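PDB 6K8H: aminotransferase class-III, which is an omega-transaminase of the class-III aminotransferase family, part of the wider clan of pyridoxal-phosphate-dependent aminotransferase folds, here in a two-chain assembly. Local coordinates for residues 74-77 and 78-82; 84-87 and 88-91; 108-111 and 112-116; 327-330 and 331-335. All coordinates share one frame; numbering follows the deposited sequence.

All four contacts are local and follow one another in series; none nests in or crosses another. Contact 1 (74-82) rounds the loop after helix 69-72 and runs into the start of helix 81-91. Contact 2 (84-91) continues along that helix to its end, with Ala79 of contact 1 packing on Asn84. Contact 3 (108-116) closes the last turns of helix 102-114. Contact 4 (327-335) comes much later in the chain, on helix 322-334, and touches each of the other three: His76 and Asp82 in contact 1, Ala86 and Val87 in contact 2, and Leu110 and Arg114 in contact 3. Contacts 1, 2 and 3 also reach the second subunit.

Contact 1 of 4, residues 74-77 and 78-82; sequences LIHG and HADPD
His76 and Asp80 meet across the bend by van der Waals contact, His76 CB lying 3.9 Å from Asp80 OD1. With CG anti to the backbone N (chi1 174°), the carboxylate of Asp80 stands beside its own carbonyl carbon, OD1 near His76 CB and OD2 toward the first helical turn. On the neighbouring side, Ile75 CG2 sits 3.9 Å above one face of the His76 ring, offset toward the rim. Both ring nitrogens are engaged: ND1 with Thr423 OG1, NE2 with Ala331 O, so the rotation of the imidazole is fixed from two directions.

Backbone bonding shapes the bend. Residues Leu74 to Gly77 form a type I beta turn closed by Gly77 N to Leu74 O at 3.0 Å, and Gly77 then takes a positive phi of 76° that sends the chain on to His78. The turn leads to the N-cap of helix 81-91: Asp80 is the capping residue, its OD2 accepting from Ile83 N in the first helical turn. His78 goes the other way, NE2 bonded to Asp66 and its ring meeting that of Phe97 of the second subunit.

Two waters fill in the polar contacts. One bridges backbone carbonyls, 3.0 Å from His76 O and 2.8 Å from His78 O. The other joins backbone to acid, 3.0 Å from His76 O and 2.5 Å from Asp80 OD1, the latter unusually short and its exact length therefore doubtful. His76 O accepts from both waters.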
loop_
_atom_site.group_PDB
_atom_site.type_symbol
_atom_site.label_atom_id
_atom_site.label_comp_id
_atom_site.label_asym_id
_atom_site.label_seq_id
_atom_site.Cartn_x
_atom_site.Cartn_y
_atom_site.Cartn_z
ATOM N N LEU B 74 -9.658 4.235 -12.977
ATOM C CA LEU B 74 -9.227 4.474 -14.356
ATOM C C LEU B 74 -10.241 5.386 -15.037
ATOM O O LEU B 74 -11.057 4.969 -15.860
ATOM C CB LEU B 74 -9.031 3.149 -15.094
ATOM C CG LEU B 74 -7.622 2.572 -14.904
ATOM C CD1 LEU B 74 -7.376 2.146 -13.442
ATOM C CD2 LEU B 74 -7.405 1.414 -15.852
ATOM N N ILE B 75 -10.152 6.672 -14.702
ATOM C CA ILE B 75 -11.092 7.641 -15.250
ATOM C C ILE B 75 -10.921 7.790 -16.756
ATOM O O ILE B 75 -11.842 8.252 -17.433
ATOM C CB ILE B 75 -10.949 8.981 -14.500
ATOM C CG1 ILE B 75 -12.073 9.960 -14.902
ATOM C CG2 ILE B 75 -9.550 9.555 -14.692
ATOM C CD1 ILE B 75 -12.460 10.920 -13.791
ATOM N N HIS B 76 -9.760 7.432 -17.310
ATOM C CA HIS B 76 -9.565 7.488 -18.756
ATOM C C HIS B 76 -9.761 6.138 -19.433
ATOM O O HIS B 76 -9.412 5.990 -20.608
ATOM C CB HIS B 76 -8.186 8.056 -19.097
ATOM C CG HIS B 76 -8.003 9.465 -18.630
ATOM N ND1 HIS B 76 -8.830 10.493 -19.031
ATOM C CD2 HIS B 76 -7.116 10.010 -17.768
ATOM C CE1 HIS B 76 -8.447 11.616 -18.449
ATOM N NE2 HIS B 76 -7.413 11.347 -17.670
ATOM N N GLY B 77 -10.303 5.155 -18.729
ATOM C CA GLY B 77 -10.582 3.872 -19.350
ATOM C C GLY B 77 -9.325 3.049 -19.549
ATOM O O GLY B 77 -8.293 3.297 -18.940
ATOM N N HIS B 78 -9.416 2.066 -20.443
ATOM C CA HIS B 78 -8.370 1.057 -20.586
ATOM C C HIS B 78 -7.336 1.456 -21.628
ATOM O O HIS B 78 -7.681 1.953 -22.704
ATOM C CB HIS B 78 -8.962 -0.296 -20.984
ATOM C CG HIS B 78 -9.886 -0.873 -19.963
ATOM N ND1 HIS B 78 -9.439 -1.556 -18.851
ATOM C CD2 HIS B 78 -11.235 -0.842 -19.870
ATOM C CE1 HIS B 78 -10.474 -1.936 -18.126
ATOM N NE2 HIS B 78 -11.575 -1.522 -18.724
ATOM N N ALA B 79 -6.065 1.214 -21.302
ATOM C CA ALA B 79 -4.950 1.408 -22.231
ATOM C C ALA B 79 -4.996 2.789 -22.885
ATOM O O ALA B 79 -4.898 2.935 -24.109
ATOM C CB ALA B 79 -4.926 0.309 -23.296
ATOM N N ASP B 80 -5.133 3.809 -22.053
ATOM C CA ASP B 80 -5.115 5.166 -22.567
ATOM C C ASP B 80 -3.768 5.434 -23.231
ATOM O O ASP B 80 -2.723 5.184 -22.613
ATOM C CB ASP B 80 -5.361 6.175 -21.452
ATOM C CG ASP B 80 -5.196 7.605 -21.931
ATOM O OD1 ASP B 80 -6.183 8.184 -22.421
ATOM O OD2 ASP B 80 -4.075 8.139 -21.834
ATOM N N PRO B 81 -3.745 5.933 -24.473
ATOM C CA PRO B 81 -2.460 6.063 -25.183
ATOM C C PRO B 81 -1.533 7.109 -24.595
ATOM O O PRO B 81 -0.316 6.907 -24.605
ATOM C CB PRO B 81 -2.874 6.436 -26.619
ATOM C CG PRO B 81 -4.341 6.290 -26.685
ATOM C CD PRO B 81 -4.883 6.376 -25.299
ATOM N N ASP B 82 -2.062 8.249 -24.136
ATOM C CA ASP B 82 -1.192 9.300 -23.601
ATOM C C ASP B 82 -0.485 8.836 -22.336
ATOM O O ASP B 82 0.729 9.048 -22.171
ATOM C CB ASP B 82 -2.004 10.563 -23.321
ATOM C CG ASP B 82 -2.611 11.153 -24.585
ATOM O OD1 ASP B 82 -2.043 10.924 -25.670
ATOM O OD2 ASP B 82 -3.649 11.841 -24.493
HETATM O O HOH W 1 -8.496 4.584 -23.075
HETATM O O HOH W 2 -8.320 7.175 -23.144
#

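Contact 2 of 4, residues 84-87 and 88-91; sequences NEAV and IRQL
Within helix 81-91, which lies along the subunit interface, Arg89 folds its guanidinium back over the backbone of Glu85 and Ala86, one turn earlier. Glu85 O lies 3.9 Å above the plane of the guanidinium, over its centre, and Arg89 NH2 comes to 3.6 Å from Ala86 CA. A bend at chi3 (-68°) brings the flat group round, so that Arg89 lies against the helix and does not stretch outward. The acid of Glu85 is near but not paired, with OE1 4.6 Å from Arg89 NH1; any attraction is probably weak.

Regular alpha-helical bonds run underneath: Ile88 N to Asn84 O, Arg89 N to Glu85 O, Gln90 N to Ala86 O and Leu91 N to Val87 O, all between 2.9 and 3.0 Å. Ile88 CG1 packs 3.3 Å from Asn84 O. Gln90 carries its amide away from the turn, where NE2 bonds to Gly94 O, while Ala86 and Gln90 pack on helix 322-334. At the interface Asn84 ND2 gives a hydrogen bond to Leu91 O of the second subunit, and Leu91 O accepts from Asn84 ND2 of the second subunit.

Val87 and Leu91 form the apolar pair of this turn. With CG1 of Val87 anti to its backbone N (chi1 167°), that methyl lies 4.2 Å from Leu91 CG.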
loop_
_atom_site.group_PDB
_atom_site.type_symbol
_atom_site.label_atom_id
_atom_site.label_comp_id
_atom_site.label_asym_id
_atom_site.label_seq_id
_atom_site.Cartn_x
_atom_site.Cartn_y
_atom_site.Cartn_z
ATOM N N ASN B 84 0.087 5.694 -21.522
ATOM C CA ASN B 84 1.033 4.651 -21.927
ATOM C C ASN B 84 2.309 5.243 -22.518
ATOM O O ASN B 84 3.412 4.781 -22.205
ATOM C CB ASN B 84 0.374 3.683 -22.915
ATOM C CG ASN B 84 -0.475 2.626 -22.208
ATOM O OD1 ASN B 84 -0.525 2.587 -20.977
ATOM N ND2 ASN B 84 -1.145 1.778 -22.982
ATOM N N GLU B 85 2.160 6.274 -23.349
ATOM C CA GLU B 85 3.338 6.935 -23.967
ATOM C C GLU B 85 4.221 7.558 -22.880
ATOM O O GLU B 85 5.439 7.386 -22.954
ATOM C CB GLU B 85 2.873 7.998 -24.955
ATOM C CG GLU B 85 2.471 7.421 -26.297
ATOM C CD GLU B 85 1.873 8.441 -27.249
ATOM O OE1 GLU B 85 2.286 9.619 -27.183
ATOM O OE2 GLU B 85 0.986 8.060 -28.031
ATOM N N ALA B 86 3.623 8.238 -21.899
ATOM C CA ALA B 86 4.420 8.828 -20.820
ATOM C C ALA B 86 5.152 7.755 -20.010
ATOM O O ALA B 86 6.341 7.901 -19.676
ATOM C CB ALA B 86 3.526 9.665 -19.914
ATOM N N VAL B 87 4.455 6.666 -19.691
ATOM C CA VAL B 87 5.066 5.578 -18.931
ATOM C C VAL B 87 6.227 4.967 -19.708
ATOM O O VAL B 87 7.302 4.701 -19.152
ATOM C CB VAL B 87 4.005 4.523 -18.571
ATOM C CG1 VAL B 87 4.668 3.257 -18.072
ATOM C CG2 VAL B 87 3.037 5.099 -17.537
ATOM N N ILE B 88 6.006 4.729 -20.997
ATOM C CA ILE B 88 7.072 4.120 -21.843
ATOM C C ILE B 88 8.288 5.056 -21.855
ATOM O O ILE B 88 9.402 4.555 -21.761
ATOM C CB ILE B 88 6.523 3.781 -23.238
ATOM C CG1 ILE B 88 5.605 2.559 -23.171
ATOM C CG2 ILE B 88 7.654 3.594 -24.230
ATOM C CD1 ILE B 88 4.764 2.349 -24.398
ATOM N N ARG B 89 8.067 6.368 -21.945
ATOM C CA ARG B 89 9.177 7.312 -21.848
ATOM C C ARG B 89 9.932 7.133 -20.535
ATOM O O ARG B 89 11.174 7.145 -20.512
ATOM C CB ARG B 89 8.674 8.757 -21.962
ATOM C CG ARG B 89 8.557 9.303 -23.377
ATOM C CD ARG B 89 8.458 10.828 -23.368
ATOM N NE ARG B 89 7.200 11.308 -22.792
ATOM C CZ ARG B 89 6.036 11.326 -23.446
ATOM N NH1 ARG B 89 5.969 10.891 -24.700
ATOM N NH2 ARG B 89 4.933 11.780 -22.851
ATOM N N GLN B 90 9.194 6.962 -19.430
ATOM C CA GLN B 90 9.841 6.854 -18.121
ATOM C C GLN B 90 10.610 5.548 -17.981
ATOM O O GLN B 90 11.672 5.514 -17.345
ATOM C CB GLN B 90 8.809 6.969 -16.997
ATOM C CG GLN B 90 9.433 6.921 -15.604
ATOM C CD GLN B 90 10.451 8.020 -15.398
ATOM O OE1 GLN B 90 10.231 9.166 -15.794
ATOM N NE2 GLN B 90 11.570 7.682 -14.773
ATOM N N LEU B 91 10.089 4.466 -18.571
ATOM C CA LEU B 91 10.706 3.146 -18.414
ATOM C C LEU B 91 12.156 3.164 -18.862
ATOM O O LEU B 91 13.009 2.488 -18.267
ATOM C CB LEU B 91 9.947 2.091 -19.211
ATOM C CG LEU B 91 8.536 1.665 -18.816
ATOM C CD1 LEU B 91 8.042 0.581 -19.760
ATOM C CD2 LEU B 91 8.514 1.162 -17.403
#

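Contact 3 of 4, residues 108-111 and 112-116; sequences AELL and TERVP
Leu110 CD2 lies over one face of the Arg114 guanidinium, nearest its NE end, in the last turns of helix 102-114. The two side chains run at a slant to each other; Leu110 CD2 is 3.7 Å from Arg114 NE, and Leu110 CD1 is 4.1 Å from NH2. Arg114 is extended from CG to NE, and its terminal nitrogens make weak hydrogen bonds to helix 322-334 and what follows it, NH2 with Met332 O and NH1 with Leu335 O. The carboxylate of Glu113 lies back along the helix, its CD 3.2 Å from Glu109 O, whereas the acid of Glu109 turns to a salt bridge with Arg25 of the second subunit.

Main-chain bonds hold the turns together as far as Val115 N to Leu111 O at 3.1 Å; Val115 is the first residue to leave helical angles. Thr112 adds a side-chain bond to this pattern. A chi1 of 55° puts its hydroxyl between backbone N and carbonyl carbon, facing the preceding turn. Ala108 O therefore accepts twice, from opposite faces of its plane: Thr112 N at 2.9 Å and Thr112 OG1 at 2.8 Å.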
loop_
_atom_site.group_PDB
_atom_site.type_symbol
_atom_site.label_atom_id
_atom_site.label_comp_id
_atom_site.label_asym_id
_atom_site.label_seq_id
_atom_site.Cartn_x
_atom_site.Cartn_y
_atom_site.Cartn_z
ATOM N N ALA B 108 2.869 16.804 -7.095
ATOM C CA ALA B 108 2.478 17.579 -5.924
ATOM C C ALA B 108 2.090 19.009 -6.304
ATOM O O ALA B 108 1.125 19.567 -5.757
ATOM C CB ALA B 108 3.609 17.560 -4.893
ATOM N N GLU B 109 2.829 19.621 -7.237
ATOM C CA GLU B 109 2.483 20.959 -7.707
ATOM C C GLU B 109 1.088 20.980 -8.333
ATOM O O GLU B 109 0.281 21.874 -8.043
ATOM C CB GLU B 109 3.555 21.455 -8.684
ATOM C CG GLU B 109 4.747 22.123 -7.972
ATOM C CD GLU B 109 5.986 22.294 -8.855
ATOM O OE1 GLU B 109 5.995 21.796 -10.001
ATOM O OE2 GLU B 109 6.961 22.922 -8.385
ATOM N N LEU B 110 0.764 19.982 -9.163
ATOM C CA LEU B 110 -0.578 19.950 -9.749
ATOM C C LEU B 110 -1.663 19.804 -8.677
ATOM O O LEU B 110 -2.655 20.552 -8.669
ATOM C CB LEU B 110 -0.683 18.822 -10.779
ATOM C CG LEU B 110 -2.026 18.709 -11.524
ATOM C CD1 LEU B 110 -1.819 18.164 -12.948
ATOM C CD2 LEU B 110 -3.031 17.839 -10.760
ATOM N N LEU B 111 -1.508 18.821 -7.776
ATOM C CA LEU B 111 -2.535 18.588 -6.757
ATOM C C LEU B 111 -2.721 19.806 -5.858
ATOM O O LEU B 111 -3.856 20.174 -5.532
ATOM C CB LEU B 111 -2.190 17.361 -5.901
ATOM C CG LEU B 111 -2.350 15.995 -6.589
ATOM C CD1 LEU B 111 -1.899 14.863 -5.655
ATOM C CD2 LEU B 111 -3.778 15.782 -7.041
ATOM N N THR B 112 -1.629 20.434 -5.417
ATOM C CA THR B 112 -1.797 21.590 -4.540
ATOM C C THR B 112 -2.351 22.789 -5.302
ATOM O O THR B 112 -3.056 23.616 -4.711
ATOM C CB THR B 112 -0.479 21.966 -3.834
ATOM O OG1 THR B 112 0.559 22.171 -4.797
ATOM C CG2 THR B 112 -0.053 20.883 -2.848
ATOM N N GLU B 113 -2.080 22.896 -6.609
ATOM C CA GLU B 113 -2.660 23.998 -7.371
ATOM C C GLU B 113 -4.167 23.833 -7.509
ATOM O O GLU B 113 -4.912 24.820 -7.459
ATOM C CB GLU B 113 -2.012 24.095 -8.757
ATOM C CG GLU B 113 -0.741 24.944 -8.802
ATOM C CD GLU B 113 0.249 24.509 -9.894
ATOM O OE1 GLU B 113 -0.189 23.997 -10.960
ATOM O OE2 GLU B 113 1.472 24.691 -9.680
ATOM N N ARG B 114 -4.637 22.590 -7.645
ATOM C CA ARG B 114 -6.051 22.373 -7.948
ATOM C C ARG B 114 -6.948 22.379 -6.708
ATOM O O ARG B 114 -8.080 22.866 -6.781
ATOM C CB ARG B 114 -6.229 21.052 -8.684
ATOM C CG ARG B 114 -5.662 21.056 -10.080
ATOM C CD ARG B 114 -6.213 19.898 -10.884
ATOM N NE ARG B 114 -5.675 19.910 -12.231
ATOM C CZ ARG B 114 -6.092 19.112 -13.201
ATOM N NH1 ARG B 114 -7.051 18.225 -12.950
ATOM N NH2 ARG B 114 -5.546 19.205 -14.411
ATOM N N VAL B 115 -6.501 21.814 -5.594
ATOM C CA VAL B 115 -7.336 21.644 -4.395
ATOM C C VAL B 115 -6.956 22.671 -3.378
ATOM O O VAL B 115 -5.804 22.672 -2.877
ATOM C CB VAL B 115 -7.207 20.226 -3.810
ATOM C CG1 VAL B 115 -8.184 20.061 -2.649
ATOM C CG2 VAL B 115 -7.416 19.139 -4.871
ATOM N N PRO B 116 -7.860 23.569 -2.954
ATOM C CA PRO B 116 -7.469 24.673 -2.062
ATOM C C PRO B 116 -6.879 24.228 -0.728
ATOM O O PRO B 116 -5.850 24.773 -0.311
ATOM C CB PRO B 116 -8.785 25.435 -1.866
ATOM C CG PRO B 116 -9.548 25.173 -3.156
ATOM C CD PRO B 116 -9.224 23.733 -3.499
#

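Contact 4 of 4, residues 327-330 and 331-335; sequences AGLT and AMRKL
The carbonyls of Ala327, Gly328, Leu329 and Thr330 accept in turn from the amides of Ala331, Met332, Arg333 and Lys334, each at 2.9 to 3.0 Å, in a regular alpha-helical pattern; Leu335 N bonds instead to Met332 O, three residues back (2.9 Å), with a weak bond to Ala331 O.

On one flank Leu329 CD2 sits 3.5 Å above the Arg333 guanidinium, over its centre, and 3.6 Å from CZ. Arg333, extended from CG to NE, runs obliquely across Leu329, its guanidinium face against CD2. Thr330 and Lys334 lie side by side and point the same way, with Thr330 CG2 4.0 Å from Lys334 CD. A chi1 of -51° sets Thr330 OG1 beside its backbone N, where it bonds to Val326 O, leaving the methyl to face the lysine. Lys334 is bent at chi3 and chi4, and its NZ makes a salt bridge with Asp82 and a long, weak ion pair with Asp80. Met332 CG rests 3.2 Å from Gly328 O; its CB packs on Leu110, and the bent chain beyond CG leads away from the preceding turn, the residue also packing on Ile283.

Helix 322-334 is thus packed on two flanks, Ala327, Thr330 and Ala331 against helix 81-91, and Leu329, Met332 and Arg333 against helix 102-114, and probably belongs with them to the large domain built on the seven-stranded mixed sheet, as in fold-type I aminotransferases.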
loop_
_atom_site.group_PDB
_atom_site.type_symbol
_atom_site.label_atom_id
_atom_site.label_comp_id
_atom_site.label_asym_id
_atom_site.label_seq_id
_atom_site.Cartn_x
_atom_site.Cartn_y
_atom_site.Cartn_z
ATOM N N ALA B 327 2.467 8.728 -14.680
ATOM C CA ALA B 327 1.133 8.331 -15.117
ATOM C C ALA B 327 0.057 9.191 -14.454
ATOM O O ALA B 327 -0.924 9.586 -15.101
ATOM C CB ALA B 327 0.906 6.851 -14.821
ATOM N N GLY B 328 0.234 9.507 -13.169
ATOM C CA GLY B 328 -0.704 10.381 -12.490
ATOM C C GLY B 328 -0.685 11.798 -13.032
ATOM O O GLY B 328 -1.738 12.415 -13.210
ATOM N N LEU B 329 0.508 12.340 -13.296
ATOM C CA LEU B 329 0.599 13.673 -13.890
ATOM C C LEU B 329 -0.142 13.732 -15.221
ATOM O O LEU B 329 -0.904 14.674 -15.480
ATOM C CB LEU B 329 2.067 14.077 -14.074
ATOM C CG LEU B 329 2.212 15.567 -14.423
ATOM C CD1 LEU B 329 1.724 16.425 -13.258
ATOM C CD2 LEU B 329 3.636 15.935 -14.809
ATOM N N THR B 330 0.062 12.728 -16.077
ATOM C CA THR B 330 -0.628 12.705 -17.371
ATOM C C THR B 330 -2.136 12.578 -17.195
ATOM O O THR B 330 -2.914 13.335 -17.799
ATOM C CB THR B 330 -0.080 11.559 -18.225
ATOM O OG1 THR B 330 1.350 11.649 -18.261
ATOM C CG2 THR B 330 -0.624 11.610 -19.648
ATOM N N ALA B 331 -2.574 11.628 -16.355
ATOM C CA ALA B 331 -4.008 11.427 -16.136
ATOM C C ALA B 331 -4.676 12.704 -15.650
ATOM O O ALA B 331 -5.736 13.101 -16.152
ATOM C CB ALA B 331 -4.235 10.299 -15.127
ATOM N N MET B 332 -4.058 13.375 -14.678
ATOM C CA MET B 332 -4.662 14.579 -14.131
ATOM C C MET B 332 -4.611 15.724 -15.131
ATOM O O MET B 332 -5.577 16.483 -15.247
ATOM C CB MET B 332 -3.971 14.962 -12.822
ATOM C CG MET B 332 -4.145 13.946 -11.707
ATOM S SD MET B 332 -5.871 13.518 -11.371
ATOM C CE MET B 332 -6.443 15.041 -10.614
ATOM N N ARG B 333 -3.504 15.864 -15.873
ATOM C CA ARG B 333 -3.429 16.945 -16.851
ATOM C C ARG B 333 -4.491 16.799 -17.923
ATOM O O ARG B 333 -4.948 17.806 -18.474
ATOM C CB ARG B 333 -2.049 17.007 -17.506
ATOM C CG ARG B 333 -1.044 17.844 -16.712
ATOM C CD ARG B 333 0.323 17.892 -17.402
ATOM N NE ARG B 333 1.272 18.637 -16.575
ATOM C CZ ARG B 333 2.583 18.688 -16.789
ATOM N NH1 ARG B 333 3.114 18.027 -17.813
ATOM N NH2 ARG B 333 3.364 19.397 -15.972
ATOM N N LYS B 334 -4.872 15.559 -18.255
ATOM C CA LYS B 334 -5.951 15.336 -19.211
ATOM C C LYS B 334 -7.336 15.644 -18.653
ATOM O O LYS B 334 -8.277 15.807 -19.443
ATOM C CB LYS B 334 -5.904 13.895 -19.721
ATOM C CG LYS B 334 -4.691 13.616 -20.596
ATOM C CD LYS B 334 -4.457 12.119 -20.833
ATOM C CE LYS B 334 -5.659 11.436 -21.430
ATOM N NZ LYS B 334 -5.668 11.490 -22.920
ATOM N N LEU B 335 -7.495 15.692 -17.324
ATOM C CA LEU B 335 -8.766 16.038 -16.672
ATOM C C LEU B 335 -8.821 17.549 -16.474
ATOM O O LEU B 335 -8.496 18.080 -15.411
ATOM C CB LEU B 335 -8.911 15.325 -15.336
ATOM C CG LEU B 335 -9.342 13.877 -15.223
ATOM C CD1 LEU B 335 -9.354 13.516 -13.734
ATOM C CD2 LEU B 335 -10.702 13.647 -15.862
#